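Long-range contacts in carbohydrate kinase, FGGY (Rhodospirillum rubrum, PDB 3IFR), which probably phosphorylates D-xylulose at the expense of ATP, as a member of the FGGY family of carbohydrate kinases: residues Q54-A59 with D165-L170; P87-L92 with A158-S163; A141-I146 with A203-S208; R175-N180 with A209-H214. All coordinates share one frame; numbering follows the deposited sequence.

Interaction 1 of 4, residues Q54-A59 with D165-L170; sequences QWWDNA and DYINML
Tyr166 meets the indole of Trp55 at the six-membered end. Its CD2 lies near the plane of that ring, 4.4 Å from Trp55 CE3, a loose edge contact. Trp55 is held at its other end, where NE1 bonds to Glu50. One residue on, Ile167 is the nearest backbone neighbour of Trp56. Its CG1 is anti to the carbonyl carbon (chi1 -58°), and CD1 beyond it lies against the start of both tryptophan side chains. Ile167 CD1 touches Trp55 CB at 3.8 Å and sits at the edge of the Trp56 ring, 4.1 Å from Trp56 CE3. The segments 54-59 and 165-170, on helices 52-70 and 163-172, cross at -59° with axes 10.3 Å apart at closest. Both belong to the N-terminal, actin-like ATPase domain of this FGGY-family kinase, and Trp55, Ala59 and Ile167 also touch strand 8-14 of its main sheet. Leu170 completes the contact. Its CD2 makes a CH-pi contact over the face of the Trp56 indole, 3.8 Å from the centroid of the five-membered ring. Leu170 CB covers the benzo part, 3.8 Å from Trp56 CZ3. An alanine at Trp56 would remove the indole, which is likely to leave Leu170 CD2 without its aromatic face and open a gap beside Ile167 CD1.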
loop_
_atom_site.group_PDB
_atom_site.type_symbol
_atom_site.label_atom_id
_atom_site.label_comp_id
_atom_site.label_asym_id
_atom_site.label_seq_id
_atom_site.Cartn_x
_atom_site.Cartn_y
_atom_site.Cartn_z
ATOM N N GLN A 54 13.996 -12.352 11.716
ATOM C CA GLN A 54 13.338 -11.437 12.643
ATOM C C GLN A 54 11.787 -11.369 12.428
ATOM O O GLN A 54 11.012 -11.314 13.414
ATOM C CB GLN A 54 13.986 -10.068 12.573
ATOM C CG GLN A 54 13.707 -9.175 13.779
ATOM C CD GLN A 54 14.057 -7.748 13.473
ATOM O OE1 GLN A 54 13.965 -7.324 12.321
ATOM N NE2 GLN A 54 14.504 -7.004 14.476
ATOM N N TRP A 55 11.334 -11.389 11.169
ATOM C CA TRP A 55 9.892 -11.474 10.939
ATOM C C TRP A 55 9.353 -12.674 11.747
ATOM O O TRP A 55 8.384 -12.555 12.495
ATOM C CB TRP A 55 9.497 -11.624 9.463
ATOM C CG TRP A 55 9.986 -10.569 8.507
ATOM C CD1 TRP A 55 10.264 -9.254 8.776
ATOM C CD2 TRP A 55 10.225 -10.748 7.096
ATOM N NE1 TRP A 55 10.710 -8.623 7.629
ATOM C CE2 TRP A 55 10.669 -9.519 6.589
ATOM C CE3 TRP A 55 10.108 -11.845 6.228
ATOM C CZ2 TRP A 55 10.988 -9.348 5.245
ATOM C CZ3 TRP A 55 10.423 -11.678 4.911
ATOM C CH2 TRP A 55 10.854 -10.437 4.422
ATOM N N TRP A 56 10.007 -13.814 11.612
ATOM C CA TRP A 56 9.496 -15.066 12.175
ATOM C C TRP A 56 9.541 -15.032 13.677
ATOM O O TRP A 56 8.619 -15.466 14.355
ATOM C CB TRP A 56 10.305 -16.259 11.660
ATOM C CG TRP A 56 9.879 -17.540 12.269
ATOM C CD1 TRP A 56 10.653 -18.377 13.008
ATOM C CD2 TRP A 56 8.558 -18.116 12.266
ATOM N NE1 TRP A 56 9.918 -19.459 13.425
ATOM C CE2 TRP A 56 8.628 -19.327 12.992
ATOM C CE3 TRP A 56 7.326 -17.736 11.711
ATOM C CZ2 TRP A 56 7.526 -20.180 13.166
ATOM C CZ3 TRP A 56 6.220 -18.595 11.889
ATOM C CH2 TRP A 56 6.341 -19.809 12.610
ATOM N N ASP A 57 10.638 -14.504 14.204
ATOM C CA ASP A 57 10.737 -14.301 15.636
ATOM C C ASP A 57 9.739 -13.303 16.156
ATOM O O ASP A 57 9.102 -13.547 17.172
ATOM C CB ASP A 57 12.132 -13.879 16.034
ATOM C CG ASP A 57 12.649 -14.742 17.117
ATOM O OD1 ASP A 57 12.752 -14.233 18.257
ATOM O OD2 ASP A 57 12.866 -15.955 16.808
ATOM N N ASN A 58 9.630 -12.158 15.483
ATOM C CA ASN A 58 8.533 -11.213 15.763
ATOM C C ASN A 58 7.181 -11.937 15.728
ATOM O O ASN A 58 6.408 -11.853 16.682
ATOM C CB ASN A 58 8.523 -10.052 14.773
ATOM C CG ASN A 58 9.514 -8.926 15.114
ATOM O OD1 ASN A 58 9.501 -7.885 14.445
ATOM N ND2 ASN A 58 10.355 -9.113 16.116
ATOM N N ALA A 59 6.919 -12.719 14.677
ATOM C CA ALA A 59 5.589 -13.358 14.567
ATOM C C ALA A 59 5.282 -14.339 15.716
ATOM O O ALA A 59 4.195 -14.348 16.237
ATOM C CB ALA A 59 5.410 -14.049 13.207
ATOM N N ASP A 165 4.576 -14.470 2.324
ATOM C CA ASP A 165 4.615 -15.845 1.771
ATOM C C ASP A 165 5.577 -16.726 2.597
ATOM O O ASP A 165 5.331 -17.911 2.883
ATOM C CB ASP A 165 5.100 -15.863 0.329
ATOM C CG ASP A 165 4.273 -14.986 -0.599
ATOM O OD1 ASP A 165 3.025 -15.048 -0.553
ATOM O OD2 ASP A 165 4.893 -14.264 -1.433
ATOM N N TYR A 166 6.703 -16.134 2.995
ATOM C CA TYR A 166 7.666 -16.908 3.724
ATOM C C TYR A 166 7.114 -17.352 5.096
ATOM O O TYR A 166 7.226 -18.510 5.480
ATOM C CB TYR A 166 8.975 -16.128 3.840
ATOM C CG TYR A 166 9.980 -16.792 4.726
ATOM C CD1 TYR A 166 10.506 -18.023 4.378
ATOM C CD2 TYR A 166 10.381 -16.204 5.916
ATOM C CE1 TYR A 166 11.435 -18.647 5.195
ATOM C CE2 TYR A 166 11.296 -16.804 6.744
ATOM C CZ TYR A 166 11.843 -18.020 6.371
ATOM O OH TYR A 166 12.771 -18.657 7.158
ATOM N N ILE A 167 6.484 -16.433 5.811
ATOM C CA ILE A 167 5.891 -16.734 7.094
ATOM C C ILE A 167 4.852 -17.829 6.938
ATOM O O ILE A 167 4.906 -18.826 7.650
ATOM C CB ILE A 167 5.282 -15.445 7.696
ATOM C CG1 ILE A 167 6.378 -14.376 7.824
ATOM C CG2 ILE A 167 4.620 -15.723 9.050
ATOM C CD1 ILE A 167 7.491 -14.760 8.840
ATOM N N ASN A 168 3.907 -17.675 5.998
ATOM C CA ASN A 168 2.968 -18.777 5.702
ATOM C C ASN A 168 3.618 -20.177 5.483
ATOM O O ASN A 168 3.123 -21.213 5.978
ATOM C CB ASN A 168 2.112 -18.431 4.493
ATOM C CG ASN A 168 0.988 -17.489 4.823
ATOM O OD1 ASN A 168 0.425 -17.523 5.941
ATOM N ND2 ASN A 168 0.612 -16.640 3.832
HETATM N N MSE A 169 4.713 -20.220 4.732
HETATM C CA MSE A 169 5.439 -21.494 4.588
HETATM C C MSE A 169 5.855 -22.036 5.953
HETATM O O MSE A 169 5.541 -23.161 6.273
HETATM C CB MSE A 169 6.661 -21.363 3.684
HETATM C CG MSE A 169 6.305 -20.728 2.387
HETATM SE SE MSE A 169 7.859 -20.569 1.190
HETATM C CE MSE A 169 7.005 -19.784 -0.459
ATOM N N LEU A 170 6.516 -21.214 6.767
ATOM C CA LEU A 170 6.873 -21.609 8.112
ATOM C C LEU A 170 5.670 -22.098 8.951
ATOM O O LEU A 170 5.856 -22.913 9.850
ATOM C CB LEU A 170 7.561 -20.435 8.823
ATOM C CG LEU A 170 9.093 -20.447 8.775
ATOM C CD1 LEU A 170 9.575 -21.043 7.492
ATOM C CD2 LEU A 170 9.705 -19.048 8.985
#

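Interaction 2 of 4, residues P87-L92 with A158-S163; sequences PAVVLL and ATVCGS
Leu91 and Val160, a non-hydrogen-bonded antiparallel pair, lie side by side on one face of a two-stranded ribbon and point the same way. Leu91 CD2 rests 3.8 Å from Val160 CG2. With Val160 chi1 at 55°, CG2 is anti to the backbone N and turned to the leucine. Helix 139-149 touches both residues. Val90, Leu92, Thr159 and Cys161 point to the other face. There Cys161 SG reaches Val90 CB at 4.0 Å, Leu92 CB faces Thr159 CB at 4.0 Å, and helix 163-172 packs on Leu92, Thr159 and Cys161. The ribbon is an antiparallel pair of strands, 90-92 and 159-161, in the N-terminal domain. Val90 and Cys161 form a hydrogen-bonded pair, and each N binds the other's O. At Leu92 the register slips in a classic beta bulge. Leu92 O accepts from both Ala158 N (2.8 Å) and Thr159 N (3.0 Å), the second tilted 29° from the carbonyl plane. Leu92 N returns an almost straight bond of 2.7 Å to Thr159 O. At the far end Ala88 CB lies 4.0 Å from Ser163 CB. A water there accepts from Ala88 N and Ser163 N, and Ser163 OG bonds to Met85 O.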
loop_
_atom_site.group_PDB
_atom_site.type_symbol
_atom_site.label_atom_id
_atom_site.label_comp_id
_atom_site.label_asym_id
_atom_site.label_seq_id
_atom_site.Cartn_x
_atom_site.Cartn_y
_atom_site.Cartn_z
ATOM N N PRO A 87 6.313 -5.870 -3.070
ATOM C CA PRO A 87 6.866 -7.231 -3.114
ATOM C C PRO A 87 8.233 -7.255 -2.433
ATOM O O PRO A 87 9.138 -6.515 -2.842
ATOM C CB PRO A 87 7.043 -7.493 -4.603
ATOM C CG PRO A 87 6.410 -6.320 -5.323
ATOM C CD PRO A 87 6.406 -5.183 -4.362
ATOM N N ALA A 88 8.378 -8.057 -1.379
ATOM C CA ALA A 88 9.667 -8.232 -0.777
ATOM C C ALA A 88 10.259 -9.376 -1.582
ATOM O O ALA A 88 9.524 -10.172 -2.194
ATOM C CB ALA A 88 9.531 -8.593 0.689
ATOM N N VAL A 89 11.581 -9.436 -1.636
ATOM C CA VAL A 89 12.259 -10.528 -2.307
ATOM C C VAL A 89 13.024 -11.337 -1.281
ATOM O O VAL A 89 14.008 -10.860 -0.706
ATOM C CB VAL A 89 13.243 -10.009 -3.367
ATOM C CG1 VAL A 89 14.095 -11.148 -3.929
ATOM C CG2 VAL A 89 12.488 -9.268 -4.492
ATOM N N VAL A 90 12.547 -12.557 -1.058
ATOM C CA VAL A 90 13.157 -13.539 -0.170
ATOM C C VAL A 90 13.638 -14.714 -1.014
ATOM O O VAL A 90 12.839 -15.239 -1.820
ATOM C CB VAL A 90 12.091 -14.067 0.836
ATOM C CG1 VAL A 90 12.698 -15.126 1.762
ATOM C CG2 VAL A 90 11.560 -12.928 1.651
ATOM N N LEU A 91 14.899 -15.139 -0.810
ATOM C CA LEU A 91 15.521 -16.272 -1.525
ATOM C C LEU A 91 15.779 -17.508 -0.637
ATOM O O LEU A 91 16.494 -17.441 0.365
ATOM C CB LEU A 91 16.829 -15.836 -2.213
ATOM C CG LEU A 91 16.616 -14.548 -3.023
ATOM C CD1 LEU A 91 17.879 -13.954 -3.580
ATOM C CD2 LEU A 91 15.647 -14.844 -4.126
ATOM N N LEU A 92 15.190 -18.640 -1.007
ATOM C CA LEU A 92 15.489 -19.885 -0.309
ATOM C C LEU A 92 16.259 -20.855 -1.195
ATOM O O LEU A 92 16.028 -20.965 -2.407
ATOM C CB LEU A 92 14.236 -20.566 0.277
ATOM C CG LEU A 92 13.282 -19.684 1.087
ATOM C CD1 LEU A 92 12.044 -20.467 1.542
ATOM C CD2 LEU A 92 14.019 -19.016 2.274
ATOM N N ALA A 158 16.261 -21.935 -5.062
ATOM C CA ALA A 158 15.232 -22.963 -5.225
ATOM C C ALA A 158 13.837 -22.355 -5.096
ATOM O O ALA A 158 12.876 -22.819 -5.727
ATOM C CB ALA A 158 15.428 -24.045 -4.173
ATOM N N THR A 159 13.717 -21.322 -4.263
ATOM C CA THR A 159 12.436 -20.627 -4.058
ATOM C C THR A 159 12.644 -19.123 -3.898
ATOM O O THR A 159 13.500 -18.644 -3.110
ATOM C CB THR A 159 11.723 -21.181 -2.806
ATOM O OG1 THR A 159 11.473 -22.589 -2.960
ATOM C CG2 THR A 159 10.427 -20.448 -2.523
ATOM N N VAL A 160 11.853 -18.372 -4.647
ATOM C CA VAL A 160 11.778 -16.939 -4.460
ATOM C C VAL A 160 10.331 -16.622 -4.089
ATOM O O VAL A 160 9.389 -17.161 -4.707
ATOM C CB VAL A 160 12.208 -16.164 -5.723
ATOM C CG1 VAL A 160 11.381 -16.617 -6.964
ATOM C CG2 VAL A 160 12.057 -14.679 -5.498
ATOM N N CYS A 161 10.177 -15.802 -3.042
ATOM C CA CYS A 161 8.877 -15.444 -2.505
ATOM C C CYS A 161 8.934 -14.121 -1.741
ATOM O O CYS A 161 9.994 -13.519 -1.651
ATOM C CB CYS A 161 8.351 -16.562 -1.591
ATOM S SG CYS A 161 9.263 -16.791 -0.042
ATOM N N GLY A 162 7.807 -13.700 -1.163
ATOM C CA GLY A 162 7.717 -12.417 -0.516
ATOM C C GLY A 162 7.719 -12.638 0.972
ATOM O O GLY A 162 7.898 -13.763 1.423
ATOM N N SER A 163 7.487 -11.574 1.745
ATOM C CA SER A 163 7.675 -11.656 3.182
ATOM C C SER A 163 6.603 -12.509 3.815
ATOM O O SER A 163 6.908 -13.484 4.462
ATOM C CB SER A 163 7.625 -10.277 3.807
ATOM O OG SER A 163 6.411 -9.660 3.418
HETATM O O HOH W 1 6.281 -9.526 -0.121
#

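Interaction 3 of 4, residues A141-I146 with A203-S208; sequences AKLRWI and AHIPPS
Arg144 and His204 form a stack of two flat groups. The guanidinium and imidazole planes are only 8° apart. The overlap is offset: Arg144 NE lies over one face of the His204 ring, 3.1 Å from His204 CE1. No hydrogen bond joins the two side chains. The Arg144 chain bends at chi2 (-68°), which turns its end back toward the loop.

The polar bonds that fix this stack go to neighbours. Arg144 NE donates to Leu202 O, and NH2 forms a salt bridge with Glu120. His204 ND1 is bonded to Glu147. The two carboxylates would probably offset the charge of the arginine beside the ring. A methionine in place of Arg144 would probably leave Glu120 without its salt-bridge partner and the His204 ring without a flat group to stack on.

The apolar part is centred on Leu143. Its CD2 touches Ala203 CB and Ile205 CD1, both at 3.7 Å. The Leu143 and Ile205 side chains cross at about a right angle, and Ile205 CG2 comes within 3.9 Å of Leu143 CG. Phe154 of helix 151-155 touches both His204 and Ile205.

His204 has positive phi (63°) where the chain leaves helical geometry after helix 197-201. Its parallel guanidinium-imidazole stack with Arg144 fastens that exit to helix 139-149 in the actin-like N-terminal domain.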
loop_
_atom_site.group_PDB
_atom_site.type_symbol
_atom_site.label_atom_id
_atom_site.label_comp_id
_atom_site.label_asym_id
_atom_site.label_seq_id
_atom_site.Cartn_x
_atom_site.Cartn_y
_atom_site.Cartn_z
ATOM N N ALA A 141 13.383 -7.400 -11.659
ATOM C CA ALA A 141 14.513 -6.467 -11.617
ATOM C C ALA A 141 15.498 -6.844 -10.505
ATOM O O ALA A 141 16.692 -7.009 -10.753
ATOM C CB ALA A 141 14.054 -5.035 -11.439
ATOM N N LYS A 142 15.003 -6.990 -9.278
ATOM C CA LYS A 142 15.859 -7.464 -8.201
ATOM C C LYS A 142 16.544 -8.795 -8.509
ATOM O O LYS A 142 17.722 -8.941 -8.201
ATOM C CB LYS A 142 15.119 -7.503 -6.870
ATOM C CG LYS A 142 14.857 -6.107 -6.324
ATOM C CD LYS A 142 13.749 -6.148 -5.323
ATOM C CE LYS A 142 13.521 -4.794 -4.585
ATOM N NZ LYS A 142 12.485 -3.933 -5.212
ATOM N N LEU A 143 15.847 -9.741 -9.139
ATOM C CA LEU A 143 16.482 -11.001 -9.571
ATOM C C LEU A 143 17.660 -10.791 -10.552
ATOM O O LEU A 143 18.747 -11.329 -10.328
ATOM C CB LEU A 143 15.463 -11.955 -10.175
ATOM C CG LEU A 143 15.041 -13.181 -9.374
ATOM C CD1 LEU A 143 15.483 -13.115 -7.937
ATOM C CD2 LEU A 143 13.503 -13.456 -9.522
ATOM N N ARG A 144 17.465 -9.994 -11.612
ATOM C CA ARG A 144 18.553 -9.691 -12.558
ATOM C C ARG A 144 19.759 -9.099 -11.824
ATOM O O ARG A 144 20.890 -9.403 -12.168
ATOM C CB ARG A 144 18.109 -8.677 -13.619
ATOM C CG ARG A 144 17.143 -9.165 -14.639
ATOM C CD ARG A 144 17.741 -10.182 -15.584
ATOM N NE ARG A 144 16.817 -10.449 -16.682
ATOM C CZ ARG A 144 16.789 -9.801 -17.854
ATOM N NH1 ARG A 144 17.661 -8.835 -18.120
ATOM N NH2 ARG A 144 15.877 -10.127 -18.768
ATOM N N TRP A 145 19.522 -8.221 -10.840
ATOM C CA TRP A 145 20.627 -7.604 -10.093
ATOM C C TRP A 145 21.427 -8.679 -9.338
ATOM O O TRP A 145 22.646 -8.761 -9.426
ATOM C CB TRP A 145 20.098 -6.569 -9.107
ATOM C CG TRP A 145 21.170 -5.894 -8.329
ATOM C CD1 TRP A 145 21.736 -4.679 -8.597
ATOM C CD2 TRP A 145 21.812 -6.385 -7.139
ATOM N NE1 TRP A 145 22.703 -4.397 -7.660
ATOM C CE2 TRP A 145 22.761 -5.420 -6.750
ATOM C CE3 TRP A 145 21.659 -7.532 -6.358
ATOM C CZ2 TRP A 145 23.570 -5.579 -5.614
ATOM C CZ3 TRP A 145 22.460 -7.691 -5.233
ATOM C CH2 TRP A 145 23.412 -6.731 -4.881
ATOM N N ILE A 146 20.720 -9.503 -8.592
ATOM C CA ILE A 146 21.320 -10.606 -7.902
ATOM C C ILE A 146 22.159 -11.524 -8.818
ATOM O O ILE A 146 23.279 -11.915 -8.461
ATOM C CB ILE A 146 20.225 -11.428 -7.201
ATOM C CG1 ILE A 146 19.823 -10.757 -5.899
ATOM C CG2 ILE A 146 20.699 -12.832 -6.904
ATOM C CD1 ILE A 146 18.582 -11.377 -5.355
ATOM N N ALA A 203 13.514 -13.200 -15.675
ATOM C CA ALA A 203 14.314 -13.009 -14.477
ATOM C C ALA A 203 15.434 -14.060 -14.477
ATOM O O ALA A 203 16.249 -14.122 -13.547
ATOM C CB ALA A 203 13.415 -13.148 -13.204
ATOM N N HIS A 204 15.446 -14.908 -15.510
ATOM C CA HIS A 204 16.533 -15.878 -15.708
ATOM C C HIS A 204 16.623 -16.892 -14.558
ATOM O O HIS A 204 17.706 -17.418 -14.274
ATOM C CB HIS A 204 17.898 -15.176 -15.828
ATOM C CG HIS A 204 17.983 -14.164 -16.938
ATOM N ND1 HIS A 204 18.902 -13.129 -16.935
ATOM C CD2 HIS A 204 17.276 -14.029 -18.084
ATOM C CE1 HIS A 204 18.757 -12.404 -18.023
ATOM N NE2 HIS A 204 17.777 -12.919 -18.737
ATOM N N ILE A 205 15.509 -17.133 -13.873
ATOM C CA ILE A 205 15.454 -18.233 -12.922
ATOM C C ILE A 205 14.618 -19.320 -13.554
ATOM O O ILE A 205 13.835 -19.067 -14.460
ATOM C CB ILE A 205 14.811 -17.840 -11.573
ATOM C CG1 ILE A 205 13.391 -17.310 -11.803
ATOM C CG2 ILE A 205 15.611 -16.769 -10.898
ATOM C CD1 ILE A 205 12.627 -16.867 -10.552
ATOM N N PRO A 206 14.799 -20.548 -13.087
ATOM C CA PRO A 206 13.948 -21.650 -13.541
ATOM C C PRO A 206 12.543 -21.432 -13.011
ATOM O O PRO A 206 12.389 -20.915 -11.908
ATOM C CB PRO A 206 14.564 -22.869 -12.856
ATOM C CG PRO A 206 15.289 -22.292 -11.654
ATOM C CD PRO A 206 15.843 -20.986 -12.144
ATOM N N PRO A 207 11.531 -21.863 -13.780
ATOM C CA PRO A 207 10.123 -21.701 -13.439
ATOM C C PRO A 207 9.766 -22.494 -12.194
ATOM O O PRO A 207 8.803 -22.141 -11.528
ATOM C CB PRO A 207 9.377 -22.258 -14.674
ATOM C CG PRO A 207 10.409 -22.314 -15.774
ATOM C CD PRO A 207 11.706 -22.614 -15.040
ATOM N N SER A 208 10.525 -23.527 -11.862
ATOM C CA SER A 208 10.267 -24.209 -10.606
ATOM C C SER A 208 10.562 -23.274 -9.421
ATOM O O SER A 208 10.094 -23.504 -8.321
ATOM C CB SER A 208 11.107 -25.485 -10.501
ATOM O OG SER A 208 12.510 -25.228 -10.670
#

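Interaction 4 of 4, residues R175-N180 with A209-H214; sequences RVVDRN and AVPPAH
Val177 and His214 share the shortest hydrogen bond of this contact, 2.7 Å from His214 N to Val177 O, though it is bent to 131° at the hydrogen. Two further backbone bonds flank it. Val177 N donates to Pro212 O at 3.1 Å, and Arg179 N donates to His214 O, also at 3.1 Å. They make a short parallel ribbon of strands 177-178 and 213-214 within the N-terminal half of the kinase. Arg179 N approaches from above the carbonyl plane of His214, 45° out of it.

The first strand runs straight into helix 179-185. Asp178 is the N-cap of that helix. Its CG is anti to the backbone N (chi1 -173°), and OD1 accepts from Asn180 N in an almost straight bond that comes from above the carboxylate plane. OD2 is held by Tyr164 OH.

Packing centres on Pro211. Its ring meets Val177 at about a right angle, with Pro211 CG 3.9 Å from Val177 CG1. Pro211 CB also lies 3.6 Å from Val176 CA. Val176 CG2 rests on the CB of His214, whose NE2 bonds to Arg218 O. Ala213 CB packs against Arg179 CA, and Arg179 goes on to a cation-pi contact with Tyr288.

Arg175 reaches the second segment with an extended chain. Its NH2 is engaged outside the contact by Thr159 OG1 and Ser208 O. Pro211 CG stands over the centre of one face of the guanidinium, 4.1 Å from Arg175 CZ.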
loop_
_atom_site.group_PDB
_atom_site.type_symbol
_atom_site.label_atom_id
_atom_site.label_comp_id
_atom_site.label_asym_id
_atom_site.label_seq_id
_atom_site.Cartn_x
_atom_site.Cartn_y
_atom_site.Cartn_z
ATOM N N ARG A 175 3.897 -24.642 0.013
ATOM C CA ARG A 175 4.782 -23.796 -0.761
ATOM C C ARG A 175 3.995 -23.029 -1.822
ATOM O O ARG A 175 3.734 -23.561 -2.879
ATOM C CB ARG A 175 5.858 -24.649 -1.406
ATOM C CG ARG A 175 7.107 -23.906 -1.848
ATOM C CD ARG A 175 7.940 -24.822 -2.765
ATOM N NE ARG A 175 8.983 -24.107 -3.475
ATOM C CZ ARG A 175 8.967 -23.899 -4.776
ATOM N NH1 ARG A 175 7.958 -24.352 -5.493
ATOM N NH2 ARG A 175 9.952 -23.254 -5.355
ATOM N N VAL A 176 3.582 -21.793 -1.526
ATOM C CA VAL A 176 2.855 -20.982 -2.499
ATOM C C VAL A 176 3.233 -19.525 -2.360
ATOM O O VAL A 176 3.844 -19.140 -1.377
ATOM C CB VAL A 176 1.308 -21.103 -2.361
ATOM C CG1 VAL A 176 0.844 -22.582 -2.456
ATOM C CG2 VAL A 176 0.784 -20.371 -1.093
ATOM N N VAL A 177 2.870 -18.705 -3.342
ATOM C CA VAL A 177 2.866 -17.267 -3.124
ATOM C C VAL A 177 1.497 -16.638 -3.427
ATOM O O VAL A 177 0.739 -17.154 -4.244
ATOM C CB VAL A 177 3.958 -16.576 -3.947
ATOM C CG1 VAL A 177 5.288 -16.988 -3.416
ATOM C CG2 VAL A 177 3.817 -16.917 -5.417
ATOM N N ASP A 178 1.180 -15.537 -2.744
ATOM C CA ASP A 178 0.034 -14.699 -3.068
ATOM C C ASP A 178 0.092 -14.349 -4.569
ATOM O O ASP A 178 1.180 -13.973 -5.097
ATOM C CB ASP A 178 0.140 -13.423 -2.229
ATOM C CG ASP A 178 -1.072 -12.520 -2.319
ATOM O OD1 ASP A 178 -2.048 -12.831 -3.029
ATOM O OD2 ASP A 178 -1.026 -11.456 -1.652
ATOM N N ARG A 179 -1.049 -14.513 -5.245
ATOM C CA ARG A 179 -1.266 -13.948 -6.572
ATOM C C ARG A 179 -0.697 -12.532 -6.632
ATOM O O ARG A 179 -0.116 -12.120 -7.618
ATOM C CB ARG A 179 -2.791 -13.827 -6.870
ATOM C CG ARG A 179 -3.564 -15.133 -7.192
ATOM C CD ARG A 179 -5.026 -14.852 -7.729
ATOM N NE ARG A 179 -5.825 -14.022 -6.795
ATOM C CZ ARG A 179 -7.107 -13.667 -6.963
ATOM N NH1 ARG A 179 -7.710 -12.927 -6.050
ATOM N NH2 ARG A 179 -7.798 -14.068 -8.017
ATOM N N ASN A 180 -0.936 -11.747 -5.590
ATOM C CA ASN A 180 -0.599 -10.341 -5.684
ATOM C C ASN A 180 0.920 -10.099 -5.600
ATOM O O ASN A 180 1.450 -9.182 -6.224
ATOM C CB ASN A 180 -1.355 -9.560 -4.610
ATOM C CG ASN A 180 -2.712 -9.023 -5.101
ATOM O OD1 ASN A 180 -2.849 -8.559 -6.249
ATOM N ND2 ASN A 180 -3.706 -9.055 -4.214
ATOM N N ALA A 209 11.344 -22.223 -9.631
ATOM C CA ALA A 209 11.763 -21.404 -8.489
ATOM C C ALA A 209 10.622 -20.506 -7.969
ATOM O O ALA A 209 10.698 -19.996 -6.856
ATOM C CB ALA A 209 12.955 -20.572 -8.836
ATOM N N VAL A 210 9.583 -20.302 -8.779
ATOM C CA VAL A 210 8.422 -19.534 -8.329
ATOM C C VAL A 210 7.242 -20.443 -8.029
ATOM O O VAL A 210 6.793 -21.182 -8.892
ATOM C CB VAL A 210 7.931 -18.493 -9.355
ATOM C CG1 VAL A 210 6.820 -17.652 -8.729
ATOM C CG2 VAL A 210 9.086 -17.618 -9.831
ATOM N N PRO A 211 6.750 -20.377 -6.791
ATOM C CA PRO A 211 5.747 -21.329 -6.306
ATOM C C PRO A 211 4.429 -20.997 -6.968
ATOM O O PRO A 211 4.288 -19.884 -7.476
ATOM C CB PRO A 211 5.695 -21.059 -4.778
ATOM C CG PRO A 211 7.008 -20.361 -4.441
ATOM C CD PRO A 211 7.343 -19.558 -5.708
ATOM N N PRO A 212 3.476 -21.943 -6.989
ATOM C CA PRO A 212 2.220 -21.574 -7.647
ATOM C C PRO A 212 1.562 -20.431 -6.885
ATOM O O PRO A 212 1.672 -20.367 -5.640
ATOM C CB PRO A 212 1.349 -22.838 -7.509
ATOM C CG PRO A 212 2.225 -23.928 -7.045
ATOM C CD PRO A 212 3.452 -23.302 -6.411
ATOM N N ALA A 213 0.870 -19.554 -7.615
ATOM C CA ALA A 213 0.116 -18.467 -6.992
ATOM C C ALA A 213 -1.144 -18.979 -6.280
ATOM O O ALA A 213 -1.736 -20.003 -6.665
ATOM C CB ALA A 213 -0.248 -17.398 -8.011
ATOM N N HIS A 214 -1.547 -18.268 -5.240
ATOM C CA HIS A 214 -2.702 -18.684 -4.446
ATOM C C HIS A 214 -3.517 -17.446 -4.099
ATOM O O HIS A 214 -2.938 -16.418 -3.709
ATOM C CB HIS A 214 -2.229 -19.370 -3.162
ATOM C CG HIS A 214 -3.318 -19.644 -2.168
ATOM N ND1 HIS A 214 -3.974 -20.850 -2.098
ATOM C CD2 HIS A 214 -3.832 -18.878 -1.173
ATOM C CE1 HIS A 214 -4.864 -20.814 -1.118
ATOM N NE2 HIS A 214 -4.773 -19.636 -0.528
#

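Overall arrangement
All four contacts lie in the N-terminal domain of the FGGY kinase. Interaction 2 is the hub. Its centre is about 12 Å from that of interaction 1, 11 Å from that of interaction 3 and 10 Å from that of interaction 4, and it touches each. Trp55 and Met169 join it to interaction 1, Leu91 and Ile146 to interaction 3. Arg175 NH2 ties interaction 4 to both 2 and 3, through Thr159 OG1 (2.9 Å) and Ser208 O (3.0 Å). Asp165 OD1 lies 2.9 Å from Asp178 N, a probable hydrogen bond between interactions 1 and 4. Interactions 1 and 3 do not touch; their nearest atoms are about 9 Å apart.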